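Local coordinates for putative calcium-regulated periplasmic protein (Bacteroides thetaiotaomicron, PDB 3DB7) that binds calcium ions and is probably a calcium-regulated periplasmic protein with a PepSY-like fold, though its exact cellular role is not established, at residues A[18-23]-A[52-57]; A[106-109]-A[113-116]. All coordinates share one frame; numbering follows the deposited sequence.

How the contacts relate
Both contacts reach the same antiparallel sheet, on opposite sides of the chain's centre, with their own centres about 20 Å apart. Contact 1 lies deeper and joins helix 15-24 to strand 53-56. It is purely apolar between its segments, while the other face of the same strand carries calcium through E55. Contact 2 pairs neighbouring strands 103-108 and 113-117 of a hairpin. It is held by backbone hydrogen bonds, with an apolar face under helix 79-88 and a partly exposed face bearing a salt bridge. In both places one face of the sheet packs on a helix and the other carries charged groups.

Contact 1. Residues A[18-23]-A[52-57]; sequences QQFIKQ and NKVEFD. With CA (calcium ion), chain B; CA (calcium ion), chain C.
F20 and F56 meet where helix 15-24 packs across one face of the antiparallel sheet of this PepSY-like protein. The helix segment runs nearly antiparallel to strand 53-56, at 154°, with axes 10.6 Å apart. The two rings stand almost at right angles, with planes at 87°. The ring centroids are 5.7 Å apart. F20 brings its CD2 side to the rim of the F56 ring, 3.7 Å from F56 CE1. The CG of F20 lies anti to its backbone N (chi1 -174°), which carries the ring out over the strand. There F20 CE2 also reaches V54 CG1 at 4.2 Å. V54 CG1 in turn lies over one face of the F56 ring, toward its rim. I21 comes from the next position on the helix and lays CG1 against F56 CZ at 4.1 Å. V46 of strand 41-48 and V65 of strand 62-66 extend this apolar layer. K53 and E55 point to the other face of the sheet. E55 joins two calcium ions there, with E36, E45 and E64. D124, I125 and D126 of the second subunit also take part, so the metal site bridges the dimer. The carboxylate of E55 grips one calcium with both oxygens, while OE1 alone reaches the second calcium at 2.3 Å.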
loop_
_atom_site.group_PDB
_atom_site.type_symbol
_atom_site.label_atom_id
_atom_site.label_comp_id
_atom_site.label_asym_id
_atom_site.label_seq_id
_atom_site.Cartn_x
_atom_site.Cartn_y
_atom_site.Cartn_z
ATOM N N GLN A 18 -7.856 18.699 -12.715
ATOM C CA GLN A 18 -7.680 20.138 -12.559
ATOM C C GLN A 18 -8.654 20.685 -11.514
ATOM O O GLN A 18 -8.308 21.500 -10.636
ATOM C CB GLN A 18 -7.888 20.841 -13.887
ATOM C CG GLN A 18 -6.805 20.518 -14.906
ATOM C CD GLN A 18 -6.901 21.362 -16.134
ATOM O OE1 GLN A 18 -6.868 22.589 -16.035
ATOM N NE2 GLN A 18 -7.110 20.738 -17.305
ATOM N N GLN A 19 -9.882 20.211 -11.552
ATOM C CA GLN A 19 -10.881 20.672 -10.577
ATOM C C GLN A 19 -10.540 20.197 -9.164
ATOM O O GLN A 19 -10.675 20.940 -8.209
ATOM C CB GLN A 19 -12.277 20.189 -10.970
ATOM C CG GLN A 19 -12.878 20.900 -12.225
ATOM C CD GLN A 19 -13.931 20.080 -12.959
ATOM O OE1 GLN A 19 -14.212 20.332 -14.142
ATOM N NE2 GLN A 19 -14.490 19.087 -12.287
ATOM N N PHE A 20 -10.042 18.983 -9.057
ATOM C CA PHE A 20 -9.700 18.431 -7.760
ATOM C C PHE A 20 -8.595 19.243 -7.096
ATOM O O PHE A 20 -8.621 19.527 -5.908
ATOM C CB PHE A 20 -9.299 16.971 -7.926
ATOM C CG PHE A 20 -9.053 16.235 -6.625
ATOM C CD1 PHE A 20 -10.082 15.602 -6.000
ATOM C CD2 PHE A 20 -7.792 16.120 -6.101
ATOM C CE1 PHE A 20 -9.852 14.881 -4.829
ATOM C CE2 PHE A 20 -7.583 15.360 -4.916
ATOM C CZ PHE A 20 -8.639 14.767 -4.320
ATOM N N ILE A 21 -7.582 19.600 -7.876
ATOM C CA ILE A 21 -6.438 20.398 -7.391
ATOM C C ILE A 21 -6.913 21.756 -6.878
ATOM O O ILE A 21 -6.543 22.207 -5.827
ATOM C CB ILE A 21 -5.369 20.545 -8.553
ATOM C CG1 ILE A 21 -4.737 19.167 -8.862
ATOM C CG2 ILE A 21 -4.284 21.601 -8.209
ATOM C CD1 ILE A 21 -4.031 19.192 -10.152
ATOM N N LYS A 22 -7.768 22.385 -7.664
ATOM C CA LYS A 22 -8.297 23.686 -7.286
ATOM C C LYS A 22 -9.164 23.568 -6.045
ATOM O O LYS A 22 -9.095 24.426 -5.156
ATOM C CB LYS A 22 -9.022 24.329 -8.464
ATOM C CG LYS A 22 -7.984 24.813 -9.461
ATOM C CD LYS A 22 -8.504 25.223 -10.800
ATOM C CE LYS A 22 -7.391 25.939 -11.572
ATOM N NZ LYS A 22 -6.968 27.225 -10.926
ATOM N N GLN A 23 -9.933 22.496 -5.969
ATOM C CA GLN A 23 -10.856 22.298 -4.843
ATOM C C GLN A 23 -10.104 22.118 -3.546
ATOM O O GLN A 23 -10.428 22.739 -2.509
ATOM C CB GLN A 23 -11.762 21.109 -5.069
ATOM C CG GLN A 23 -12.781 20.890 -3.935
ATOM C CD GLN A 23 -13.664 22.096 -3.733
ATOM O OE1 GLN A 23 -14.090 22.729 -4.704
ATOM N NE2 GLN A 23 -13.912 22.452 -2.464
ATOM N N ASN A 52 4.122 17.158 -1.321
ATOM C CA ASN A 52 2.908 16.336 -1.414
ATOM C C ASN A 52 2.569 16.004 -2.865
ATOM O O ASN A 52 3.065 16.701 -3.768
ATOM C CB ASN A 52 1.736 17.073 -0.755
ATOM C CG ASN A 52 1.877 17.156 0.744
ATOM O OD1 ASN A 52 2.644 16.399 1.331
ATOM N ND2 ASN A 52 1.119 18.086 1.355
ATOM N N LYS A 53 1.804 14.942 -3.079
ATOM C CA LYS A 53 1.524 14.434 -4.417
ATOM C C LYS A 53 0.117 13.899 -4.518
ATOM O O LYS A 53 -0.403 13.276 -3.565
ATOM C CB LYS A 53 2.517 13.296 -4.779
ATOM C CG LYS A 53 2.460 12.859 -6.225
ATOM C CD LYS A 53 3.118 11.498 -6.454
ATOM C CE LYS A 53 2.217 10.345 -6.079
ATOM N NZ LYS A 53 2.777 8.990 -6.362
ATOM N N VAL A 54 -0.463 14.075 -5.688
ATOM C CA VAL A 54 -1.694 13.388 -6.018
ATOM C C VAL A 54 -1.517 12.653 -7.321
ATOM O O VAL A 54 -0.892 13.180 -8.255
ATOM C CB VAL A 54 -2.907 14.344 -6.187
ATOM C CG1 VAL A 54 -4.187 13.565 -6.513
ATOM C CG2 VAL A 54 -3.119 15.155 -4.898
ATOM N N GLU A 55 -2.015 11.423 -7.399
ATOM C CA GLU A 55 -2.057 10.666 -8.640
ATOM C C GLU A 55 -3.474 10.404 -9.013
ATOM O O GLU A 55 -4.306 10.071 -8.148
ATOM C CB GLU A 55 -1.298 9.354 -8.522
ATOM C CG GLU A 55 -1.151 8.626 -9.861
ATOM C CD GLU A 55 -0.022 7.615 -9.843
ATOM O OE1 GLU A 55 0.419 7.142 -8.727
ATOM O OE2 GLU A 55 0.454 7.299 -10.942
ATOM N N PHE A 56 -3.746 10.511 -10.308
ATOM C CA PHE A 56 -5.059 10.367 -10.905
ATOM C C PHE A 56 -5.037 9.299 -11.971
ATOM O O PHE A 56 -4.014 9.085 -12.642
ATOM C CB PHE A 56 -5.517 11.679 -11.569
ATOM C CG PHE A 56 -5.499 12.888 -10.676
ATOM C CD1 PHE A 56 -6.652 13.242 -9.969
ATOM C CD2 PHE A 56 -4.409 13.740 -10.625
ATOM C CE1 PHE A 56 -6.656 14.368 -9.189
ATOM C CE2 PHE A 56 -4.421 14.882 -9.838
ATOM C CZ PHE A 56 -5.534 15.183 -9.139
ATOM N N ASP A 57 -6.173 8.662 -12.136
ATOM C CA ASP A 57 -6.315 7.725 -13.276
ATOM C C ASP A 57 -6.474 8.491 -14.558
ATOM O O ASP A 57 -6.483 9.725 -14.551
ATOM C CB ASP A 57 -7.442 6.697 -13.039
ATOM C CG ASP A 57 -8.826 7.260 -13.074
ATOM O OD1 ASP A 57 -9.055 8.385 -13.528
ATOM O OD2 ASP A 57 -9.740 6.463 -12.706
HETATM CA CA CA B . 2.585 6.561 -9.849
HETATM CA CA CA C . 0.302 5.661 -6.952
HETATM O O HOH W 1 -0.887 4.501 -5.129
HETATM O O HOH W 2 -2.019 5.692 -7.621
#

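Contact 2. Residues A[106-109]-A[113-116]; sequences VKLS and ELKF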
loop_
_atom_site.group_PDB
_atom_site.type_symbol
_atom_site.label_atom_id
_atom_site.label_comp_id
_atom_site.label_asym_id
_atom_site.label_seq_id
_atom_site.Cartn_x
_atom_site.Cartn_y
_atom_site.Cartn_z
ATOM N N VAL A 106 -5.449 3.654 3.987
ATOM C CA VAL A 106 -5.167 4.870 4.713
ATOM C C VAL A 106 -3.905 4.688 5.549
ATOM O O VAL A 106 -3.775 3.692 6.260
ATOM C CB VAL A 106 -6.358 5.130 5.640
ATOM C CG1 VAL A 106 -6.110 6.283 6.483
ATOM C CG2 VAL A 106 -7.662 5.311 4.755
ATOM N N LYS A 107 -2.960 5.623 5.432
ATOM C CA LYS A 107 -1.716 5.595 6.218
ATOM C C LYS A 107 -1.746 6.726 7.198
ATOM O O LYS A 107 -1.988 7.888 6.811
ATOM C CB LYS A 107 -0.478 5.742 5.328
ATOM C CG LYS A 107 0.845 5.683 6.036
ATOM C CD LYS A 107 1.325 4.258 6.200
ATOM C CE LYS A 107 2.798 4.198 6.649
ATOM N NZ LYS A 107 3.148 2.879 7.254
ATOM N N LEU A 108 -1.525 6.424 8.469
ATOM C CA LEU A 108 -1.669 7.418 9.519
ATOM C C LEU A 108 -0.278 7.885 9.970
ATOM O O LEU A 108 0.737 7.187 9.761
ATOM C CB LEU A 108 -2.384 6.831 10.747
ATOM C CG LEU A 108 -3.765 6.240 10.475
ATOM C CD1 LEU A 108 -4.392 5.657 11.779
ATOM C CD2 LEU A 108 -4.675 7.197 9.768
ATOM N N SER A 109 -0.261 9.017 10.660
ATOM C CA SER A 109 1.023 9.581 11.116
ATOM C C SER A 109 1.747 8.730 12.181
ATOM O O SER A 109 2.967 8.888 12.407
ATOM C CB SER A 109 0.806 10.990 11.645
ATOM O OG SER A 109 -0.210 11.004 12.630
ATOM N N GLU A 113 -1.458 1.433 9.115
ATOM C CA GLU A 113 -2.107 1.431 7.818
ATOM C C GLU A 113 -3.422 0.645 7.966
ATOM O O GLU A 113 -3.423 -0.429 8.558
ATOM C CB GLU A 113 -1.251 0.748 6.754
ATOM C CG GLU A 113 0.108 1.386 6.569
ATOM C CD GLU A 113 0.924 0.750 5.414
ATOM O OE1 GLU A 113 0.358 -0.030 4.606
ATOM O OE2 GLU A 113 2.122 1.088 5.295
ATOM N N LEU A 114 -4.501 1.244 7.478
ATOM C CA LEU A 114 -5.812 0.640 7.545
ATOM C C LEU A 114 -6.317 0.416 6.146
ATOM O O LEU A 114 -6.004 1.196 5.258
ATOM C CB LEU A 114 -6.784 1.612 8.244
ATOM C CG LEU A 114 -6.395 2.154 9.624
ATOM C CD1 LEU A 114 -7.395 3.207 10.049
ATOM C CD2 LEU A 114 -6.261 1.025 10.627
ATOM N N LYS A 115 -7.045 -0.650 5.939
ATOM C CA LYS A 115 -7.725 -0.893 4.660
ATOM C C LYS A 115 -9.185 -1.094 4.931
ATOM O O LYS A 115 -9.578 -1.746 5.900
ATOM C CB LYS A 115 -7.127 -2.120 3.983
ATOM C CG LYS A 115 -5.715 -1.885 3.474
ATOM C CD LYS A 115 -5.072 -3.142 2.824
ATOM C CE LYS A 115 -5.783 -3.557 1.619
ATOM N NZ LYS A 115 -5.098 -4.785 0.949
ATOM N N PHE A 116 -9.985 -0.571 4.016
ATOM C CA PHE A 116 -11.459 -0.656 4.087
ATOM C C PHE A 116 -11.961 -1.147 2.725
ATOM O O PHE A 116 -11.417 -0.747 1.664
ATOM C CB PHE A 116 -12.082 0.696 4.378
ATOM C CG PHE A 116 -11.633 1.291 5.652
ATOM C CD1 PHE A 116 -10.435 2.005 5.726
ATOM C CD2 PHE A 116 -12.415 1.169 6.797
ATOM C CE1 PHE A 116 -10.026 2.564 6.929
ATOM C CE2 PHE A 116 -12.019 1.749 7.979
ATOM C CZ PHE A 116 -10.835 2.435 8.052
#
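The K107 side chain crosses that of E113 obliquely. The turn comes at chi2 (86°), after a start anti to the backbone N, and swings the chain toward the neighbouring strand. K107 NZ then forms a salt bridge of 2.8 Å with E113 OE2. It meets the anti lone pair of that oxygen, on the side away from OE1. The same ammonium group also donates to the carbonyl of R111 in the hairpin turn, so two acceptors hold it. K107 and E113 form a non-hydrogen-bonded antiparallel pair. V106 and L114 form the adjacent hydrogen-bonded pair. V106 N gives to L114 O and L114 N gives to V106 O, each at 2.8 Å. V106 O also receives a CA-H contact from E113 CA at 3.2 Å. The side chains of V106 and L114 stand together on the apolar face of this beta hairpin. L108 CD1 meets L114 CD1 at 4.2 Å, and V106 CG2 comes obliquely against the F116 ring. On the opposite face, E113 lies close to E105, a calcium ligand seen in a structure of this protein, although that calcium is not bound to this chain here. Strand 94-99 flanks the hairpin beside 103-108, and strand 122-126 flanks it beside 113-117. Helix 79-88 covers the apolar face, with I81 on V106 and F116 and V85 on L108 and L114.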